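Local atomic coordinates of type IV pilus secretin PilQ family protein (Vibrio cholerae, PDB entry 6W6M), a protein that probably forms, as a ring of fourteen subunits, the outer-membrane channel of the type IV competence pilus machinery in natural transformation. Residues A[329-335]-A[414-420]; A[482-488]-A[500-506]; A[523-529]-A[554-560]. All coordinates share one frame; numbering follows the deposited sequence.

Interaction 1. Residues A[329-335]-A[414-420]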
loop_
_atom_site.group_PDB
_atom_site.type_symbol
_atom_site.label_atom_id
_atom_site.label_comp_id
_atom_site.label_asym_id
_atom_site.label_seq_id
_atom_site.Cartn_x
_atom_site.Cartn_y
_atom_site.Cartn_z
ATOM N N THR A 329 -28.698 -37.209 31.085
ATOM C CA THR A 329 -28.402 -38.128 29.993
ATOM C C THR A 329 -28.211 -39.552 30.502
ATOM O O THR A 329 -27.654 -39.768 31.579
ATOM C CB THR A 329 -27.169 -37.698 29.198
ATOM O OG1 THR A 329 -27.060 -38.514 28.028
ATOM C CG2 THR A 329 -25.924 -37.858 30.003
ATOM N N VAL A 330 -28.677 -40.513 29.705
ATOM C CA VAL A 330 -28.640 -41.933 30.042
ATOM C C VAL A 330 -28.136 -42.723 28.841
ATOM O O VAL A 330 -28.547 -42.477 27.704
ATOM C CB VAL A 330 -30.033 -42.441 30.480
ATOM C CG1 VAL A 330 -30.019 -43.923 30.690
ATOM C CG2 VAL A 330 -30.482 -41.755 31.747
ATOM N N LYS A 331 -27.250 -43.688 29.093
ATOM C CA LYS A 331 -26.659 -44.494 28.022
ATOM C C LYS A 331 -26.684 -45.967 28.394
ATOM O O LYS A 331 -26.481 -46.304 29.562
ATOM C CB LYS A 331 -25.222 -44.076 27.745
ATOM C CG LYS A 331 -25.066 -42.713 27.167
ATOM C CD LYS A 331 -23.612 -42.395 26.956
ATOM C CE LYS A 331 -23.443 -41.021 26.345
ATOM N NZ LYS A 331 -22.015 -40.658 26.143
ATOM N N GLU A 332 -26.888 -46.836 27.401
ATOM C CA GLU A 332 -26.781 -48.279 27.570
ATOM C C GLU A 332 -26.158 -48.927 26.345
ATOM O O GLU A 332 -26.337 -48.466 25.217
ATOM C CB GLU A 332 -28.136 -48.931 27.800
ATOM C CG GLU A 332 -28.808 -48.584 29.083
ATOM C CD GLU A 332 -30.169 -49.228 29.167
ATOM O OE1 GLU A 332 -30.619 -49.771 28.136
ATOM O OE2 GLU A 332 -30.793 -49.179 30.249
ATOM N N GLY A 333 -25.475 -50.048 26.572
ATOM C CA GLY A 333 -24.850 -50.779 25.482
ATOM C C GLY A 333 -24.649 -52.266 25.712
ATOM O O GLY A 333 -24.434 -52.685 26.847
ATOM N N ASN A 334 -24.716 -53.068 24.646
ATOM C CA ASN A 334 -24.520 -54.512 24.714
ATOM C C ASN A 334 -23.737 -55.009 23.509
ATOM O O ASN A 334 -23.902 -54.502 22.399
ATOM C CB ASN A 334 -25.848 -55.254 24.769
ATOM C CG ASN A 334 -26.553 -55.077 26.084
ATOM O OD1 ASN A 334 -25.930 -54.777 27.096
ATOM N ND2 ASN A 334 -27.867 -55.249 26.080
ATOM N N LEU A 335 -22.922 -56.041 23.722
ATOM C CA LEU A 335 -22.096 -56.593 22.646
ATOM C C LEU A 335 -21.886 -58.083 22.870
ATOM O O LEU A 335 -21.753 -58.512 24.020
ATOM C CB LEU A 335 -20.762 -55.865 22.590
ATOM C CG LEU A 335 -19.823 -56.152 21.430
ATOM C CD1 LEU A 335 -19.056 -54.921 21.082
ATOM C CD2 LEU A 335 -18.873 -57.239 21.820
ATOM N N ASN A 414 -20.225 -58.360 26.576
ATOM C CA ASN A 414 -20.169 -57.325 27.601
ATOM C C ASN A 414 -21.330 -56.353 27.477
ATOM O O ASN A 414 -22.138 -56.431 26.550
ATOM C CB ASN A 414 -18.841 -56.571 27.592
ATOM C CG ASN A 414 -18.680 -55.690 26.413
ATOM O OD1 ASN A 414 -19.161 -55.993 25.332
ATOM N ND2 ASN A 414 -17.982 -54.585 26.602
ATOM N N GLU A 415 -21.400 -55.442 28.438
ATOM C CA GLU A 415 -22.601 -54.680 28.728
ATOM C C GLU A 415 -22.248 -53.468 29.576
ATOM O O GLU A 415 -21.349 -53.529 30.413
ATOM C CB GLU A 415 -23.602 -55.576 29.434
ATOM C CG GLU A 415 -24.514 -54.888 30.384
ATOM C CD GLU A 415 -25.450 -55.858 31.055
ATOM O OE1 GLU A 415 -25.017 -56.991 31.340
ATOM O OE2 GLU A 415 -26.622 -55.494 31.289
ATOM N N SER A 416 -22.955 -52.359 29.366
ATOM C CA SER A 416 -22.557 -51.121 30.022
ATOM C C SER A 416 -23.737 -50.177 30.202
ATOM O O SER A 416 -24.694 -50.220 29.429
ATOM C CB SER A 416 -21.455 -50.430 29.223
ATOM O OG SER A 416 -21.089 -49.205 29.820
ATOM N N LYS A 417 -23.639 -49.314 31.214
ATOM C CA LYS A 417 -24.647 -48.323 31.569
ATOM C C LYS A 417 -23.968 -47.044 32.030
ATOM O O LYS A 417 -22.842 -47.067 32.523
ATOM C CB LYS A 417 -25.555 -48.813 32.689
ATOM C CG LYS A 417 -26.474 -49.931 32.310
ATOM C CD LYS A 417 -27.221 -50.437 33.522
ATOM C CE LYS A 417 -28.146 -49.375 34.079
ATOM N NZ LYS A 417 -28.980 -49.883 35.199
ATOM N N ALA A 418 -24.666 -45.921 31.888
ATOM C CA ALA A 418 -24.135 -44.661 32.399
ATOM C C ALA A 418 -25.264 -43.660 32.568
ATOM O O ALA A 418 -26.279 -43.740 31.879
ATOM C CB ALA A 418 -23.054 -44.084 31.483
ATOM N N GLU A 419 -25.067 -42.708 33.477
ATOM C CA GLU A 419 -26.065 -41.679 33.734
ATOM C C GLU A 419 -25.427 -40.440 34.342
ATOM O O GLU A 419 -24.722 -40.534 35.343
ATOM C CB GLU A 419 -27.152 -42.184 34.669
ATOM C CG GLU A 419 -28.224 -41.168 34.890
ATOM C CD GLU A 419 -29.315 -41.682 35.770
ATOM O OE1 GLU A 419 -29.193 -42.834 36.232
ATOM O OE2 GLU A 419 -30.294 -40.945 35.996
ATOM N N ILE A 420 -25.721 -39.277 33.765
ATOM C CA ILE A 420 -25.146 -38.010 34.213
ATOM C C ILE A 420 -26.254 -36.987 34.419
ATOM O O ILE A 420 -27.223 -36.949 33.655
ATOM C CB ILE A 420 -24.104 -37.484 33.211
ATOM C CG1 ILE A 420 -22.905 -38.419 33.167
ATOM C CG2 ILE A 420 -23.648 -36.111 33.585
ATOM C CD1 ILE A 420 -21.969 -38.132 32.044
#
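Thr329-Leu335 and Asn414-Ile420 run antiparallel at 177°, their axes 4.7 Å apart, with hydrogen-bonded pairs at Thr329-Ile420, Lys331-Ala418, Gly333-Ser416 and Leu335-Asn414. Each exchanges two backbone bonds, typified by Lys331 N to Ala418 O at 3.0 Å. Glu332 and Lys417 face each other in a non-hydrogen-bonded pair; their opposite charges are near but not in contact (OE2 of Glu332 5.3 Å from NZ of Lys417) and may attract weakly. On that face the Val330 and Glu419 side chains run alongside each other, and CG2 of Val330 rests on the aliphatic CG of Glu419 at 3.9 Å. On the other face CG2 of Thr329 meets CB of Ile420 at 3.7 Å, while OG1 of Thr329, anti to its own nitrogen (chi1 -171°), bonds to the carbonyl of Glu559 on the next strand. At the far end the side chain of Asn414 slants across that of Leu335, its OD1 against CB of Leu335. A strand of a neighbouring subunit pairs with the outer edge of 414-420, continuing the sheet around the secretin barrel. Cohesion rests chiefly on main-chain bonding, with the side chains adding a few apolar contacts and perhaps a weak charge attraction.

Interaction 2. Residues A[482-488]-A[500-506]; sequences VTQDRRG and SIDTQRI
Asp485 and Arg505 are brought together by their first torsions: each sets CG anti to the carbonyl carbon and beside the nitrogen (chi1 -44° and -73°), and Arg505 then runs extended to NE. NH2 of Arg505 thus reaches OD2 of Asp485 in a weak salt bridge of 3.5 Å, the oxygen lying at the edge of the guanidinium near its plane. The carboxylate is turned 66° from that plane. Its other oxygen, OD1, accepts a weak bond from the Gln504 backbone N and packs against Thr503, whose CG2 sits over one guanidinium face. One residue before each member of that pair, the Gln484 and Gln504 side chains run alongside each other with their amides turned out of a common plane, joined by a weak NE2 to OE1 bond of 3.1 Å. Backbone bonds flank these groups: Val482 N to Ile506 O at 3.0 Å and Arg486 N to Asp502 O at 2.9 Å. The two segments form a beta hairpin of the four-stranded inner sheet, which in secretins probably belongs to the gated inner barrel. A strand of a neighbouring subunit pairs with 501-506; there Gln504 NE2 bonds its Gln438. Asp485 is largely buried, so the Arg505 charge probably helps offset its own; Arg505, held more strongly by a salt bridge to Glu441 of the neighbouring subunit, probably shares its charge between the two acids.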
loop_
_atom_site.group_PDB
_atom_site.type_symbol
_atom_site.label_atom_id
_atom_site.label_comp_id
_atom_site.label_asym_id
_atom_site.label_seq_id
_atom_site.Cartn_x
_atom_site.Cartn_y
_atom_site.Cartn_z
ATOM N N VAL A 482 -28.888 -22.718 26.851
ATOM C CA VAL A 482 -28.253 -23.704 27.782
ATOM C C VAL A 482 -27.273 -24.586 26.995
ATOM O O VAL A 482 -27.723 -25.229 26.034
ATOM C CB VAL A 482 -29.324 -24.574 28.467
ATOM C CG1 VAL A 482 -28.713 -25.601 29.405
ATOM C CG2 VAL A 482 -30.368 -23.737 29.187
ATOM N N THR A 483 -25.984 -24.614 27.370
ATOM C CA THR A 483 -25.019 -25.417 26.628
ATOM C C THR A 483 -24.208 -26.300 27.561
ATOM O O THR A 483 -24.082 -26.028 28.752
ATOM C CB THR A 483 -24.032 -24.569 25.794
ATOM O OG1 THR A 483 -22.918 -24.178 26.599
ATOM C CG2 THR A 483 -24.683 -23.332 25.231
ATOM N N GLN A 484 -23.621 -27.344 26.979
ATOM C CA GLN A 484 -22.710 -28.236 27.690
ATOM C C GLN A 484 -21.662 -28.772 26.722
ATOM O O GLN A 484 -21.893 -29.797 26.085
ATOM C CB GLN A 484 -23.475 -29.380 28.320
ATOM C CG GLN A 484 -22.656 -30.181 29.269
ATOM C CD GLN A 484 -23.409 -31.338 29.828
ATOM O OE1 GLN A 484 -23.139 -31.782 30.931
ATOM N NE2 GLN A 484 -24.362 -31.841 29.070
ATOM N N ASP A 485 -20.507 -28.124 26.640
ATOM C CA ASP A 485 -19.442 -28.505 25.718
ATOM C C ASP A 485 -18.243 -29.061 26.474
ATOM O O ASP A 485 -18.066 -28.826 27.664
ATOM C CB ASP A 485 -18.997 -27.321 24.866
ATOM C CG ASP A 485 -20.149 -26.517 24.341
ATOM O OD1 ASP A 485 -21.191 -27.102 24.001
ATOM O OD2 ASP A 485 -20.013 -25.282 24.271
ATOM N N ARG A 486 -17.407 -29.785 25.741
ATOM C CA ARG A 486 -16.202 -30.393 26.281
ATOM C C ARG A 486 -15.077 -30.293 25.270
ATOM O O ARG A 486 -15.288 -29.912 24.126
ATOM C CB ARG A 486 -16.441 -31.870 26.571
ATOM C CG ARG A 486 -17.405 -32.163 27.702
ATOM C CD ARG A 486 -17.682 -33.654 27.768
ATOM N NE ARG A 486 -18.356 -34.122 26.561
ATOM C CZ ARG A 486 -18.721 -35.381 26.343
ATOM N NH1 ARG A 486 -18.471 -36.314 27.251
ATOM N NH2 ARG A 486 -19.332 -35.707 25.213
ATOM N N ARG A 487 -13.877 -30.649 25.701
ATOM C CA ARG A 487 -12.710 -30.633 24.833
ATOM C C ARG A 487 -12.597 -32.001 24.182
ATOM O O ARG A 487 -12.675 -33.022 24.867
ATOM C CB ARG A 487 -11.453 -30.294 25.632
ATOM C CG ARG A 487 -10.172 -30.537 24.909
ATOM C CD ARG A 487 -9.024 -30.616 25.866
ATOM N NE ARG A 487 -7.768 -30.837 25.168
ATOM C CZ ARG A 487 -6.601 -31.009 25.768
ATOM N NH1 ARG A 487 -6.528 -30.986 27.085
ATOM N NH2 ARG A 487 -5.510 -31.209 25.052
ATOM N N GLY A 488 -12.445 -32.022 22.864
ATOM C CA GLY A 488 -12.396 -33.243 22.104
ATOM C C GLY A 488 -10.994 -33.624 21.684
ATOM O O GLY A 488 -9.998 -33.219 22.291
ATOM N N SER A 500 -10.334 -29.925 18.850
ATOM C CA SER A 500 -11.742 -29.869 18.491
ATOM C C SER A 500 -12.611 -29.896 19.745
ATOM O O SER A 500 -12.150 -30.199 20.841
ATOM C CB SER A 500 -12.098 -31.018 17.551
ATOM O OG SER A 500 -11.936 -32.266 18.183
ATOM N N ILE A 501 -13.888 -29.569 19.574
ATOM C CA ILE A 501 -14.819 -29.394 20.682
ATOM C C ILE A 501 -16.071 -30.217 20.424
ATOM O O ILE A 501 -16.554 -30.272 19.291
ATOM C CB ILE A 501 -15.168 -27.902 20.872
ATOM C CG1 ILE A 501 -13.930 -27.127 21.316
ATOM C CG2 ILE A 501 -16.283 -27.716 21.871
ATOM C CD1 ILE A 501 -14.085 -25.644 21.281
ATOM N N ASP A 502 -16.596 -30.854 21.468
ATOM C CA ASP A 502 -17.849 -31.602 21.411
ATOM C C ASP A 502 -18.951 -30.832 22.128
ATOM O O ASP A 502 -18.789 -30.473 23.293
ATOM C CB ASP A 502 -17.690 -32.971 22.059
ATOM C CG ASP A 502 -16.846 -33.902 21.242
ATOM O OD1 ASP A 502 -16.607 -33.616 20.054
ATOM O OD2 ASP A 502 -16.414 -34.934 21.784
ATOM N N THR A 503 -20.085 -30.625 21.457
ATOM C CA THR A 503 -21.088 -29.668 21.909
ATOM C C THR A 503 -22.471 -30.289 22.068
ATOM O O THR A 503 -22.791 -31.303 21.455
ATOM C CB THR A 503 -21.189 -28.464 20.936
ATOM O OG1 THR A 503 -21.533 -28.914 19.622
ATOM C CG2 THR A 503 -19.878 -27.719 20.864
ATOM N N GLN A 504 -23.279 -29.662 22.927
ATOM C CA GLN A 504 -24.730 -29.826 23.011
ATOM C C GLN A 504 -25.319 -28.464 23.311
ATOM O O GLN A 504 -24.892 -27.817 24.262
ATOM C CB GLN A 504 -25.151 -30.790 24.110
ATOM C CG GLN A 504 -24.763 -32.197 23.891
ATOM C CD GLN A 504 -25.149 -33.071 25.048
ATOM O OE1 GLN A 504 -25.284 -32.603 26.166
ATOM N NE2 GLN A 504 -25.332 -34.350 24.785
ATOM N N ARG A 505 -26.285 -28.021 22.518
ATOM C CA ARG A 505 -26.781 -26.661 22.635
ATOM C C ARG A 505 -28.276 -26.617 22.392
ATOM O O ARG A 505 -28.813 -27.352 21.571
ATOM C CB ARG A 505 -26.077 -25.724 21.652
ATOM C CG ARG A 505 -24.674 -25.408 22.034
ATOM C CD ARG A 505 -23.907 -24.722 20.942
ATOM N NE ARG A 505 -22.513 -24.569 21.342
ATOM C CZ ARG A 505 -21.535 -24.152 20.548
ATOM N NH1 ARG A 505 -21.785 -23.840 19.288
ATOM N NH2 ARG A 505 -20.301 -24.058 21.014
ATOM N N ILE A 506 -28.942 -25.716 23.103
ATOM C CA ILE A 506 -30.346 -25.438 22.855
ATOM C C ILE A 506 -30.607 -23.976 23.178
ATOM O O ILE A 506 -30.140 -23.450 24.191
ATOM C CB ILE A 506 -31.260 -26.401 23.648
ATOM C CG1 ILE A 506 -32.716 -26.193 23.264
ATOM C CG2 ILE A 506 -31.083 -26.251 25.135
ATOM C CD1 ILE A 506 -33.601 -27.263 23.743
#

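Interaction 3. Residues A[523-529]-A[554-560]; sequences IFQHSIN and QMGKSEL
Asn529 and Gln554 exchange paired backbone bonds at one end of this antiparallel contact, with N of Asn529 2.9 Å from O of Gln554, and Ile523 and Leu560 do the same at the other. Ser527 with Gly556 and Gln525 with Ser558 fill the interval, giving eight main-chain bonds in four hydrogen-bonded pairs, alternating with three non-hydrogen-bonded ones. Between them the non-hydrogen-bonded pairs add CA-H...O contacts, such as CA of Met555 to O of Ser527 at 3.4 Å. The two strands belong to the outer wall of the secretin beta-barrel. Strand 549-568 lies between 518-534 and 320-347 in the sheet, and the other edge of 523-529 pairs with a strand of a neighbouring subunit, so the wall passes from one chain to the next. Away from the backbone, His526 is the hub on its face. With CG anti to the backbone nitrogen (chi1 -178°), its ring leans over the opposite strand, slanting across Lys557 on one side and Met555 on the other. The sulfur of Met555 lies at the edge of the ring, 5.1 Å from its centroid, and CG of Met555 comes 4.0 Å from CE1 of His526. CG of Met555 also touches CG1 of Ile528, at 4.1 Å, where the two side chains run alongside. Phe524 leans forward along its own strand, past its pair Glu559, so that CZ comes 4.3 Å from CE of Lys557. On the opposite face Ile523 and Leu560 lie side by side, CD1 of the first 4.2 Å from CD2 of the second, both buried.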
loop_
_atom_site.group_PDB
_atom_site.type_symbol
_atom_site.label_atom_id
_atom_site.label_comp_id
_atom_site.label_asym_id
_atom_site.label_seq_id
_atom_site.Cartn_x
_atom_site.Cartn_y
_atom_site.Cartn_z
ATOM N N ILE A 523 -33.021 -35.445 22.863
ATOM C CA ILE A 523 -32.586 -36.237 21.717
ATOM C C ILE A 523 -32.594 -37.702 22.116
ATOM O O ILE A 523 -32.124 -38.059 23.197
ATOM C CB ILE A 523 -31.195 -35.817 21.200
ATOM C CG1 ILE A 523 -31.232 -34.409 20.627
ATOM C CG2 ILE A 523 -30.718 -36.759 20.120
ATOM C CD1 ILE A 523 -29.894 -33.826 20.342
ATOM N N PHE A 524 -33.126 -38.551 21.249
ATOM C CA PHE A 524 -33.197 -39.986 21.475
ATOM C C PHE A 524 -32.445 -40.702 20.366
ATOM O O PHE A 524 -32.556 -40.323 19.203
ATOM C CB PHE A 524 -34.651 -40.446 21.521
ATOM C CG PHE A 524 -34.820 -41.924 21.679
ATOM C CD1 PHE A 524 -34.697 -42.518 22.921
ATOM C CD2 PHE A 524 -35.115 -42.726 20.586
ATOM C CE1 PHE A 524 -34.846 -43.876 23.065
ATOM C CE2 PHE A 524 -35.261 -44.081 20.731
ATOM C CZ PHE A 524 -35.129 -44.656 21.970
ATOM N N GLN A 525 -31.674 -41.731 20.710
ATOM C CA GLN A 525 -30.961 -42.494 19.692
ATOM C C GLN A 525 -30.989 -43.981 20.004
ATOM O O GLN A 525 -30.966 -44.387 21.164
ATOM C CB GLN A 525 -29.512 -42.056 19.559
ATOM C CG GLN A 525 -29.339 -40.679 19.024
ATOM C CD GLN A 525 -27.908 -40.272 18.979
ATOM O OE1 GLN A 525 -27.527 -39.420 18.189
ATOM N NE2 GLN A 525 -27.092 -40.878 19.819
ATOM N N HIS A 526 -30.978 -44.786 18.947
ATOM C CA HIS A 526 -30.978 -46.233 19.065
ATOM C C HIS A 526 -30.217 -46.824 17.887
ATOM O O HIS A 526 -30.242 -46.270 16.794
ATOM C CB HIS A 526 -32.405 -46.759 19.109
ATOM C CG HIS A 526 -32.494 -48.236 19.277
ATOM N ND1 HIS A 526 -32.007 -48.888 20.385
ATOM C CD2 HIS A 526 -33.026 -49.190 18.484
ATOM C CE1 HIS A 526 -32.231 -50.182 20.265
ATOM N NE2 HIS A 526 -32.847 -50.390 19.119
ATOM N N SER A 527 -29.526 -47.942 18.106
ATOM C CA SER A 527 -28.826 -48.571 16.988
ATOM C C SER A 527 -28.629 -50.061 17.233
ATOM O O SER A 527 -28.478 -50.486 18.376
ATOM C CB SER A 527 -27.474 -47.908 16.729
ATOM O OG SER A 527 -26.611 -48.082 17.828
ATOM N N ILE A 528 -28.616 -50.838 16.148
ATOM C CA ILE A 528 -28.505 -52.294 16.185
ATOM C C ILE A 528 -27.663 -52.765 15.009
ATOM O O ILE A 528 -27.924 -52.380 13.869
ATOM C CB ILE A 528 -29.890 -52.970 16.135
ATOM C CG1 ILE A 528 -30.695 -52.663 17.387
ATOM C CG2 ILE A 528 -29.750 -54.453 16.031
ATOM C CD1 ILE A 528 -32.134 -53.069 17.285
ATOM N N ASN A 529 -26.680 -53.626 15.270
ATOM C CA ASN A 529 -25.843 -54.194 14.216
ATOM C C ASN A 529 -25.749 -55.704 14.363
ATOM O O ASN A 529 -25.629 -56.214 15.477
ATOM C CB ASN A 529 -24.423 -53.637 14.241
ATOM C CG ASN A 529 -24.351 -52.218 13.803
ATOM O OD1 ASN A 529 -25.226 -51.734 13.089
ATOM N ND2 ASN A 529 -23.320 -51.518 14.246
ATOM N N GLN A 554 -24.406 -56.243 18.149
ATOM C CA GLN A 554 -24.185 -55.076 18.991
ATOM C C GLN A 554 -25.437 -54.214 19.049
ATOM O O GLN A 554 -26.229 -54.191 18.110
ATOM C CB GLN A 554 -23.010 -54.259 18.475
ATOM C CG GLN A 554 -22.632 -53.127 19.361
ATOM C CD GLN A 554 -21.376 -52.461 18.900
ATOM O OE1 GLN A 554 -20.736 -52.913 17.956
ATOM N NE2 GLN A 554 -21.021 -51.361 19.547
ATOM N N MET A 555 -25.708 -53.585 20.197
ATOM C CA MET A 555 -26.869 -52.709 20.370
ATOM C C MET A 555 -26.560 -51.532 21.303
ATOM O O MET A 555 -25.929 -51.715 22.340
ATOM C CB MET A 555 -28.059 -53.502 20.913
ATOM C CG MET A 555 -29.281 -52.650 21.213
ATOM S SD MET A 555 -30.707 -53.579 21.799
ATOM C CE MET A 555 -30.190 -53.999 23.461
ATOM N N GLY A 556 -27.001 -50.328 20.939
ATOM C CA GLY A 556 -26.770 -49.144 21.754
ATOM C C GLY A 556 -28.013 -48.295 21.874
ATOM O O GLY A 556 -28.875 -48.300 20.994
ATOM N N LYS A 557 -28.098 -47.546 22.973
ATOM C CA LYS A 557 -29.242 -46.673 23.200
ATOM C C LYS A 557 -28.833 -45.462 24.025
ATOM O O LYS A 557 -28.081 -45.593 24.991
ATOM C CB LYS A 557 -30.367 -47.418 23.904
ATOM C CG LYS A 557 -31.384 -46.510 24.518
ATOM C CD LYS A 557 -32.513 -47.280 25.142
ATOM C CE LYS A 557 -33.363 -47.931 24.087
ATOM N NZ LYS A 557 -34.608 -48.467 24.679
ATOM N N SER A 558 -29.350 -44.291 23.659
ATOM C CA SER A 558 -28.957 -43.057 24.326
ATOM C C SER A 558 -30.141 -42.110 24.429
ATOM O O SER A 558 -31.017 -42.095 23.563
ATOM C CB SER A 558 -27.811 -42.375 23.583
ATOM O OG SER A 558 -27.468 -41.163 24.206
ATOM N N GLU A 559 -30.150 -41.298 25.484
ATOM C CA GLU A 559 -31.255 -40.372 25.687
ATOM C C GLU A 559 -30.803 -39.136 26.448
ATOM O O GLU A 559 -30.094 -39.246 27.448
ATOM C CB GLU A 559 -32.387 -41.056 26.439
ATOM C CG GLU A 559 -33.591 -40.203 26.630
ATOM C CD GLU A 559 -34.683 -40.951 27.335
ATOM O OE1 GLU A 559 -34.447 -42.124 27.691
ATOM O OE2 GLU A 559 -35.774 -40.377 27.536
ATOM N N LEU A 560 -31.202 -37.968 25.943
ATOM C CA LEU A 560 -30.841 -36.670 26.567
ATOM C C LEU A 560 -32.112 -35.836 26.746
ATOM O O LEU A 560 -32.961 -35.852 25.841
ATOM C CB LEU A 560 -29.835 -35.951 25.664
ATOM C CG LEU A 560 -29.785 -34.432 25.816
ATOM C CD1 LEU A 560 -28.820 -34.031 26.918
ATOM C CD2 LEU A 560 -29.402 -33.768 24.506
#

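In the fold
Along the chain the three contacts follow one another in series, none nested in or crossing another. Interaction 1 closes the longest loop, 78 residues of mixed helix and strand, by joining strand 320-347 to strand 404-429. The chain then enters the four-stranded inner sheet, where interaction 2 closes the short hairpin 475-493/496-513. Strand 518-534 leads back to the outer wall, and interaction 3 closes the 24 residues between 523-529 and 554-560. Strand 549-568 also pairs with 320-347, so interactions 1 and 3, centres 10 Å apart, share one sheet. Interaction 2 meets this wall through Gln504 packing on Leu560, its centre about 20 Å from each of the others.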